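Local coordinates for glycosyl hydrolases family 31 family protein (Aspergillus niger, PDB 6DRU) that releases alpha-xylose from the non-reducing terminal glucose of xyloglucan oligosaccharides, as an alpha-xylosidase of glycoside hydrolase family 31, at residues Ile167-Phe172 and Pro177-Met182; Gly197-Gly202 and Thr206-Ala211. One frame throughout, in Å; residues are numbered along the deposited sequence.

Interactions 1 and 2 follow one another along the chain, their centres about 9 Å apart, and both belong to the beta-sandwich region of this GH31 enzyme. Strand 166-168 of interaction 1 is the sheet neighbour of strand 197-201 of interaction 2, a pairing in which Ile167 O lies 2.7 Å from Met199 N, a probable hydrogen bond. Strand 176-183 belongs to the other sheet, and Phe181 of that strand packs against Phe208. Interaction 1 therefore joins the two sheets, while interaction 2 builds one of them through a hairpin. Both contacts also reach the second subunit, so this part of the sandwich contributes to the assembly.

Interaction 1. Residues Ile167-Phe172 and Pro177-Met182; sequences IDMVNF and PTPVFM
The carbonyl oxygen of Asp168 rests against the ring of Pro177, with Asp168 O 3.2 Å from Pro177 CG, and also accepts a hydrogen bond from the hydroxyl of Tyr175. A weak bond from Val170 N reaches the same oxygen and closes an inverse gamma turn centred on Met169. No hydrogen bond links 167-172 directly to 177-182; the contact is made by packing around two prolines. Three ring carbons of Pro177 meet different parts of the turning chain. Its CB touches Ile167 CG2 at 3.7 Å, the methyl branch that lies anti to the backbone N of Ile167 while CG1 sits beside it (chi1 -67°). Its CG faces the backbone at Met169 CA, 3.6 Å away. Its CD meets Asn171 OD1 at 3.3 Å, and Asn171 ND2 makes a weak hydrogen bond to Asp398 O. Farther along, Met169 runs at about a right angle across Pro179, laying SD against the ring, 3.8 Å from Pro179 CG. A bend at chi3 (-92°) turns the terminal methyl of Met169 out of the line of its chain. Lys437 hydrogen-bonds Pro177 O, and Asp168, whose CB points away from 177-182, forms a salt bridge through OD2 with Arg205 of the second subunit. Pro179 is itself the centre of a second inverse gamma turn. The end of strand 166-168 and the turn after it pack on the two prolines of strand 176-183 in the other sheet, a contact between the sheets of the beta sandwich found in the N-terminal region of GH31 enzymes.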
# COMPACT_ATOMS: atom_id res chain seq x y z
N ILE A 167 8.09 -21.96 -8.68
CA ILE A 167 6.75 -22.45 -8.35
C ILE A 167 6.04 -21.36 -7.56
O ILE A 167 6.39 -21.09 -6.40
CB ILE A 167 6.79 -23.77 -7.57
CG1 ILE A 167 7.33 -24.89 -8.46
CG2 ILE A 167 5.41 -24.13 -7.07
CD1 ILE A 167 8.14 -25.92 -7.72
N ASP A 168 5.04 -20.73 -8.18
CA ASP A 168 4.23 -19.75 -7.47
C ASP A 168 3.30 -20.45 -6.49
O ASP A 168 2.72 -21.49 -6.79
CB ASP A 168 3.41 -18.93 -8.47
CG ASP A 168 4.25 -18.37 -9.59
OD1 ASP A 168 5.28 -17.73 -9.30
OD2 ASP A 168 3.89 -18.57 -10.77
N MET A 169 3.17 -19.88 -5.29
CA MET A 169 2.33 -20.46 -4.25
C MET A 169 0.94 -19.82 -4.28
O MET A 169 0.52 -19.10 -3.37
CB MET A 169 2.99 -20.32 -2.89
CG MET A 169 4.17 -21.25 -2.69
SD MET A 169 4.65 -21.38 -0.96
CE MET A 169 5.87 -20.09 -0.86
N VAL A 170 0.22 -20.09 -5.37
CA VAL A 170 -1.16 -19.67 -5.54
C VAL A 170 -1.93 -20.85 -6.12
O VAL A 170 -1.54 -21.40 -7.16
CB VAL A 170 -1.29 -18.41 -6.42
CG1 VAL A 170 -0.44 -18.54 -7.68
CG2 VAL A 170 -2.74 -18.16 -6.78
N ASN A 171 -3.01 -21.24 -5.46
CA ASN A 171 -3.72 -22.46 -5.82
C ASN A 171 -4.70 -22.23 -6.96
O ASN A 171 -5.36 -21.20 -7.03
CB ASN A 171 -4.47 -23.01 -4.60
CG ASN A 171 -3.54 -23.45 -3.49
OD1 ASN A 171 -2.32 -23.49 -3.67
ND2 ASN A 171 -4.11 -23.79 -2.34
N PHE A 172 -4.78 -23.21 -7.86
CA PHE A 172 -5.84 -23.28 -8.86
C PHE A 172 -5.94 -24.73 -9.33
O PHE A 172 -5.19 -25.60 -8.89
CB PHE A 172 -5.61 -22.30 -10.01
CG PHE A 172 -4.29 -22.44 -10.71
CD1 PHE A 172 -4.11 -23.38 -11.71
CD2 PHE A 172 -3.23 -21.61 -10.38
CE1 PHE A 172 -2.90 -23.50 -12.36
CE2 PHE A 172 -2.01 -21.73 -11.03
CZ PHE A 172 -1.85 -22.68 -12.02
N PRO A 177 0.66 -25.96 -5.07
CA PRO A 177 2.05 -25.70 -4.64
C PRO A 177 2.17 -25.82 -3.13
O PRO A 177 1.45 -25.17 -2.37
CB PRO A 177 2.31 -24.27 -5.12
CG PRO A 177 0.95 -23.65 -5.18
CD PRO A 177 0.01 -24.74 -5.58
N THR A 178 3.10 -26.67 -2.69
CA THR A 178 3.33 -26.91 -1.27
C THR A 178 4.82 -26.91 -0.99
O THR A 178 5.55 -27.77 -1.52
CB THR A 178 2.69 -28.23 -0.84
OG1 THR A 178 1.29 -28.21 -1.13
CG2 THR A 178 2.88 -28.45 0.66
N PRO A 179 5.33 -25.99 -0.17
CA PRO A 179 6.78 -25.88 0.04
C PRO A 179 7.34 -26.95 0.98
O PRO A 179 7.84 -26.66 2.07
CB PRO A 179 6.91 -24.46 0.61
CG PRO A 179 5.65 -24.26 1.38
CD PRO A 179 4.57 -25.00 0.61
N VAL A 180 7.25 -28.20 0.54
CA VAL A 180 7.87 -29.33 1.22
C VAL A 180 8.62 -30.12 0.15
O VAL A 180 8.00 -30.68 -0.76
CB VAL A 180 6.85 -30.23 1.93
CG1 VAL A 180 7.51 -31.49 2.46
CG2 VAL A 180 6.17 -29.47 3.06
N PHE A 181 9.95 -30.15 0.25
CA PHE A 181 10.74 -30.81 -0.78
C PHE A 181 11.88 -31.59 -0.16
O PHE A 181 12.34 -31.29 0.95
CB PHE A 181 11.29 -29.79 -1.80
CG PHE A 181 12.41 -28.93 -1.27
CD1 PHE A 181 13.74 -29.30 -1.44
CD2 PHE A 181 12.13 -27.73 -0.64
CE1 PHE A 181 14.76 -28.50 -0.97
CE2 PHE A 181 13.16 -26.93 -0.17
CZ PHE A 181 14.47 -27.32 -0.33
N MET A 182 12.34 -32.61 -0.89
CA MET A 182 13.54 -33.36 -0.56
C MET A 182 14.63 -33.03 -1.56
O MET A 182 14.36 -32.81 -2.75
CB MET A 182 13.28 -34.87 -0.58
CG MET A 182 12.24 -35.36 0.40
SD MET A 182 12.09 -37.16 0.34
CE MET A 182 11.80 -37.43 -1.41

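Interaction 2. Residues Gly197-Gly202 and Thr206-Ala211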
# COMPACT_ATOMS: atom_id res chain seq x y z
N GLY A 197 3.13 -16.88 -2.05
CA GLY A 197 4.47 -16.44 -2.35
C GLY A 197 5.10 -17.09 -3.56
O GLY A 197 4.50 -17.12 -4.65
N ARG A 198 6.31 -17.61 -3.39
CA ARG A 198 7.13 -18.00 -4.52
C ARG A 198 8.16 -19.02 -4.07
O ARG A 198 8.72 -18.90 -2.97
CB ARG A 198 7.81 -16.77 -5.12
CG ARG A 198 8.44 -16.96 -6.48
CD ARG A 198 9.45 -15.84 -6.73
NE ARG A 198 8.94 -14.55 -6.27
CZ ARG A 198 9.71 -13.55 -5.86
NH1 ARG A 198 11.03 -13.68 -5.84
NH2 ARG A 198 9.16 -12.41 -5.46
N MET A 199 8.41 -20.01 -4.91
CA MET A 199 9.48 -20.99 -4.71
C MET A 199 10.46 -20.85 -5.86
O MET A 199 10.09 -21.08 -7.02
CB MET A 199 8.92 -22.41 -4.64
CG MET A 199 8.49 -22.86 -3.26
SD MET A 199 7.87 -24.56 -3.25
CE MET A 199 6.13 -24.32 -3.58
N GLU A 200 11.70 -20.47 -5.56
CA GLU A 200 12.75 -20.33 -6.56
C GLU A 200 13.79 -21.42 -6.33
O GLU A 200 14.56 -21.35 -5.36
CB GLU A 200 13.40 -18.95 -6.49
CG GLU A 200 12.49 -17.79 -6.81
CD GLU A 200 13.22 -16.47 -6.79
OE1 GLU A 200 14.46 -16.48 -6.58
OE2 GLU A 200 12.57 -15.42 -6.96
N PHE A 201 13.83 -22.40 -7.21
CA PHE A 201 14.85 -23.44 -7.16
C PHE A 201 15.90 -23.18 -8.25
O PHE A 201 16.03 -23.90 -9.23
CB PHE A 201 14.22 -24.82 -7.30
CG PHE A 201 13.35 -25.20 -6.14
CD1 PHE A 201 13.92 -25.55 -4.92
CD2 PHE A 201 11.97 -25.19 -6.25
CE1 PHE A 201 13.13 -25.89 -3.84
CE2 PHE A 201 11.17 -25.53 -5.17
CZ PHE A 201 11.75 -25.89 -3.97
N GLY A 202 16.65 -22.10 -8.03
CA GLY A 202 17.63 -21.66 -9.00
C GLY A 202 18.91 -22.48 -8.98
O GLY A 202 19.11 -23.35 -8.14
N THR A 206 18.35 -21.07 -3.54
CA THR A 206 16.97 -21.45 -3.25
C THR A 206 16.33 -20.34 -2.44
O THR A 206 16.86 -19.94 -1.40
CB THR A 206 16.91 -22.77 -2.49
OG1 THR A 206 17.49 -23.81 -3.28
CG2 THR A 206 15.47 -23.13 -2.16
N ARG A 207 15.19 -19.83 -2.91
CA ARG A 207 14.55 -18.68 -2.30
C ARG A 207 13.07 -18.94 -2.08
O ARG A 207 12.36 -19.37 -3.00
CB ARG A 207 14.73 -17.42 -3.14
CG ARG A 207 14.13 -16.18 -2.52
CD ARG A 207 14.39 -14.94 -3.35
NE ARG A 207 15.33 -14.03 -2.70
CZ ARG A 207 15.59 -12.80 -3.12
NH1 ARG A 207 14.99 -12.33 -4.21
NH2 ARG A 207 16.46 -12.04 -2.47
N PHE A 208 12.60 -18.67 -0.86
CA PHE A 208 11.18 -18.70 -0.52
C PHE A 208 10.74 -17.30 -0.13
O PHE A 208 11.49 -16.57 0.53
CB PHE A 208 10.91 -19.68 0.62
CG PHE A 208 11.26 -21.10 0.30
CD1 PHE A 208 12.54 -21.58 0.51
CD2 PHE A 208 10.30 -21.96 -0.22
CE1 PHE A 208 12.86 -22.89 0.21
CE2 PHE A 208 10.62 -23.27 -0.52
CZ PHE A 208 11.90 -23.74 -0.30
N THR A 209 9.52 -16.93 -0.52
CA THR A 209 8.98 -15.61 -0.21
C THR A 209 7.61 -15.75 0.44
O THR A 209 6.91 -16.74 0.24
CB THR A 209 8.87 -14.72 -1.46
OG1 THR A 209 7.84 -15.22 -2.32
CG2 THR A 209 10.18 -14.68 -2.22
N ALA A 210 7.24 -14.73 1.21
CA ALA A 210 5.93 -14.64 1.84
C ALA A 210 5.37 -13.25 1.58
O ALA A 210 6.01 -12.25 1.90
CB ALA A 210 6.03 -14.91 3.35
N ALA A 211 4.17 -13.20 0.99
CA ALA A 211 3.59 -11.92 0.59
C ALA A 211 3.31 -11.03 1.80
O ALA A 211 3.60 -9.83 1.78
CB ALA A 211 2.31 -12.15 -0.21
O HOH W 1 17.78 -24.14 -5.89
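Strands 197-201 and 206-210 run antiparallel (179°) with axes 4.8 Å apart, and Glu200 and Arg207 form a hydrogen-bonded pair: Glu200 N to Arg207 O is 2.9 Å, Arg207 N to Glu200 O 3.0 Å. A longer bond runs from Thr209 N to Arg198 O. On the face carrying Met199, Phe201, Thr206 and Phe208, Met199 CG packs 3.5 Å from Phe208 CE2, and its SD makes an oblique Met-aromatic contact, 5.4 Å from the centroid of the Phe208 ring. Phe201 crosses Thr206 obliquely, its CD1 4.0 Å from Thr206 CG2. On the other face, Arg198 NH1 and Glu200 OE2 form a salt bridge of 2.6 Å, the oxygen close to the guanidinium plane. The bend of Arg198 at chi3 (-41°) swings that plane beneath Thr209, whose CG2 covers its centre 3.8 Å above it. Glu200 and Arg207 lie side by side, but the Arg207 guanidinium is held by Ser140 and Glu138. At the turn, a water bridges Gly202 O and Thr206 OG1. The hairpin lies inside its sheet, with 166-168 beside 197-201 and 135-142 beside 205-213. Its Met199 and Phe208 face packs against Pro179 of strand 176-183 and, through Phe208, against Phe189 and Trp191 of strand 187-191, while Arg198 and Glu200 touch the second subunit.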